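Local coordinates for Sso-CP2 metallo-carboxypetidase (Sulfolobus solfataricus, PDB 4MMO), which is a zinc-dependent metallo-carboxypeptidase of the M20 family that probably hydrolyses peptide bonds at the C-terminal end of its substrates, at residues K180-V185 / K307-L312. Sequence-based numbering, arbitrary orientation.
Sequences KGLLYV and KLDFRL. With SO4 (sulfate ion), chain D.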
loop_
_atom_site.group_PDB
_atom_site.type_symbol
_atom_site.label_atom_id
_atom_site.label_comp_id
_atom_site.label_asym_id
_atom_site.label_seq_id
_atom_site.Cartn_x
_atom_site.Cartn_y
_atom_site.Cartn_z
ATOM N N LYS A 180 12.504 4.278 -23.813
ATOM C CA LYS A 180 12.941 4.929 -22.593
ATOM C C LYS A 180 13.682 3.907 -21.742
ATOM O O LYS A 180 13.426 2.706 -21.840
ATOM C CB LYS A 180 11.752 5.500 -21.828
ATOM C CG LYS A 180 11.140 6.734 -22.475
ATOM C CD LYS A 180 10.207 7.443 -21.514
ATOM C CE LYS A 180 9.433 8.559 -22.189
ATOM N NZ LYS A 180 8.526 9.248 -21.221
ATOM N N GLY A 181 14.616 4.387 -20.928
ATOM C CA GLY A 181 15.347 3.529 -20.017
ATOM C C GLY A 181 14.510 3.236 -18.791
ATOM O O GLY A 181 13.367 3.684 -18.698
ATOM N N LEU A 182 15.078 2.499 -17.842
ATOM C CA LEU A 182 14.323 2.089 -16.670
ATOM C C LEU A 182 15.197 1.806 -15.455
ATOM O O LEU A 182 16.299 1.275 -15.576
ATOM C CB LEU A 182 13.488 0.851 -17.002
ATOM C CG LEU A 182 12.497 0.385 -15.935
ATOM C CD1 LEU A 182 11.522 1.487 -15.555
ATOM C CD2 LEU A 182 11.746 -0.825 -16.449
ATOM N N LEU A 183 14.676 2.167 -14.286
ATOM C CA LEU A 183 15.294 1.850 -13.007
ATOM C C LEU A 183 14.199 1.548 -11.987
ATOM O O LEU A 183 13.468 2.450 -11.584
ATOM C CB LEU A 183 16.147 3.027 -12.518
ATOM C CG LEU A 183 16.795 2.850 -11.139
ATOM C CD1 LEU A 183 17.845 1.750 -11.176
ATOM C CD2 LEU A 183 17.401 4.153 -10.639
ATOM N N TYR A 184 14.073 0.281 -11.591
ATOM C CA TYR A 184 13.174 -0.102 -10.506
ATOM C C TYR A 184 13.907 0.025 -9.182
ATOM O O TYR A 184 15.060 -0.387 -9.065
ATOM C CB TYR A 184 12.691 -1.548 -10.644
ATOM C CG TYR A 184 11.699 -1.804 -11.751
ATOM C CD1 TYR A 184 10.478 -1.144 -11.782
ATOM C CD2 TYR A 184 11.969 -2.733 -12.750
ATOM C CE1 TYR A 184 9.563 -1.384 -12.789
ATOM C CE2 TYR A 184 11.058 -2.985 -13.761
ATOM C CZ TYR A 184 9.855 -2.309 -13.774
ATOM O OH TYR A 184 8.949 -2.554 -14.780
ATOM N N VAL A 185 13.230 0.578 -8.185
ATOM C CA VAL A 185 13.810 0.724 -6.858
ATOM C C VAL A 185 12.772 0.420 -5.790
ATOM O O VAL A 185 11.604 0.792 -5.921
ATOM C CB VAL A 185 14.365 2.143 -6.645
ATOM C CG1 VAL A 185 14.762 2.371 -5.187
ATOM C CG2 VAL A 185 15.554 2.378 -7.555
ATOM N N LYS A 307 7.800 1.264 -3.758
ATOM C CA LYS A 307 8.417 0.830 -5.001
ATOM C C LYS A 307 8.349 1.946 -6.036
ATOM O O LYS A 307 7.275 2.483 -6.314
ATOM C CB LYS A 307 7.726 -0.425 -5.532
ATOM C CG LYS A 307 8.058 -1.682 -4.752
ATOM C CD LYS A 307 7.345 -2.899 -5.322
ATOM C CE LYS A 307 7.452 -4.092 -4.383
ATOM N NZ LYS A 307 8.153 -5.246 -5.011
ATOM N N LEU A 308 9.505 2.283 -6.598
ATOM C CA LEU A 308 9.623 3.376 -7.556
ATOM C C LEU A 308 10.162 2.860 -8.878
ATOM O O LEU A 308 11.036 1.991 -8.905
ATOM C CB LEU A 308 10.578 4.449 -7.028
ATOM C CG LEU A 308 10.352 4.952 -5.602
ATOM C CD1 LEU A 308 11.540 5.786 -5.150
ATOM C CD2 LEU A 308 9.070 5.759 -5.516
ATOM N N ASP A 309 9.630 3.394 -9.972
ATOM C CA ASP A 309 10.209 3.171 -11.285
ATOM C C ASP A 309 10.531 4.523 -11.910
ATOM O O ASP A 309 9.716 5.447 -11.867
ATOM C CB ASP A 309 9.268 2.346 -12.174
ATOM C CG ASP A 309 8.068 3.139 -12.660
ATOM O OD1 ASP A 309 7.162 3.408 -11.847
ATOM O OD2 ASP A 309 8.026 3.483 -13.862
ATOM N N PHE A 310 11.742 4.639 -12.448
ATOM C CA PHE A 310 12.176 5.836 -13.156
ATOM C C PHE A 310 12.257 5.514 -14.641
ATOM O O PHE A 310 13.011 4.628 -15.033
ATOM C CB PHE A 310 13.571 6.276 -12.698
ATOM C CG PHE A 310 13.651 6.720 -11.259
ATOM C CD1 PHE A 310 13.794 5.797 -10.237
ATOM C CD2 PHE A 310 13.627 8.067 -10.937
ATOM C CE1 PHE A 310 13.887 6.210 -8.917
ATOM C CE2 PHE A 310 13.720 8.483 -9.623
ATOM C CZ PHE A 310 13.851 7.552 -8.612
ATOM N N ARG A 311 11.488 6.221 -15.465
ATOM C CA ARG A 311 11.621 6.094 -16.914
ATOM C C ARG A 311 12.638 7.121 -17.377
ATOM O O ARG A 311 12.558 8.290 -17.004
ATOM C CB ARG A 311 10.288 6.327 -17.616
ATOM C CG ARG A 311 9.184 5.397 -17.173
ATOM C CD ARG A 311 9.380 3.992 -17.701
ATOM N NE ARG A 311 8.349 3.099 -17.182
ATOM C CZ ARG A 311 8.017 1.933 -17.723
ATOM N NH1 ARG A 311 8.628 1.498 -18.817
ATOM N NH2 ARG A 311 7.062 1.201 -17.168
ATOM N N LEU A 312 13.590 6.680 -18.191
ATOM C CA LEU A 312 14.728 7.510 -18.566
ATOM C C LEU A 312 14.761 7.811 -20.058
ATOM O O LEU A 312 14.197 7.075 -20.868
ATOM C CB LEU A 312 16.020 6.809 -18.153
ATOM C CG LEU A 312 16.086 6.418 -16.675
ATOM C CD1 LEU A 312 17.308 5.558 -16.397
ATOM C CD2 LEU A 312 16.091 7.665 -15.801
HETATM S S SO4 D . 7.297 -1.833 -20.447
HETATM O O1 SO4 D . 6.717 -2.128 -19.142
HETATM O O2 SO4 D . 7.982 -3.024 -20.977
HETATM O O3 SO4 D . 6.182 -1.336 -21.265
HETATM O O4 SO4 D . 8.287 -0.768 -20.336
#
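Leu182 and Arg311 face each other across two antiparallel strands, 181-185 and 307-312, and their side chains run side by side. CD1 of Leu182 lies over one face of the guanidinium, offset toward its rim and 3.9 Å from Arg311 NE. Arg311 bends at chi2 (-73°), which swings its head along this leucine toward the sulfate; there NH1 donates a nearly straight 2.7 Å bond to sulfate O4, near the guanidinium plane. The sulfate, probably from the crystallisation liquor, is also held by Thr380 N and by His197 of the second subunit. On the same strand Arg311 NE makes a salt bridge to Asp309 OD2, its hydrogen bond weak at 3.4 Å, while Ser198 of the second subunit bonds both side chains. A leucine in place of Arg311 would probably leave the sulfate without this charged partner, and Asp309 without its salt bridge. Next along this face, the CD1-CE1 side of the Tyr184 ring rests obliquely against Asp309 CB, 3.7 Å from CD1; Asp309 OD1 turns to Asn283. The other face carries Leu183, Val185, Leu308, Phe310 and Leu312. Leu183 CD2 packs 4.0 Å from Phe310 CD1, and the phenyl, with CG anti to the carbonyl carbon (chi1 -65°), turns an edge to Leu183 O and Val185 CG2. Leu183 and Leu312 also meet helix 318-331, which packs on this apolar side. Hydrogen-bonded pairs at Gly181-Leu312, Leu183-Phe310 and Val185-Leu308 fix the register, the last through Val185 N to Leu308 O and Leu308 N to Val185 O, both 2.7 Å. The Arg311 side chain lies about 11 Å from the bound zinc ion. With helix 318-331 on one face and second-subunit residues reaching the other, the arrangement is characteristic of the alpha/beta M20 dimerisation domain.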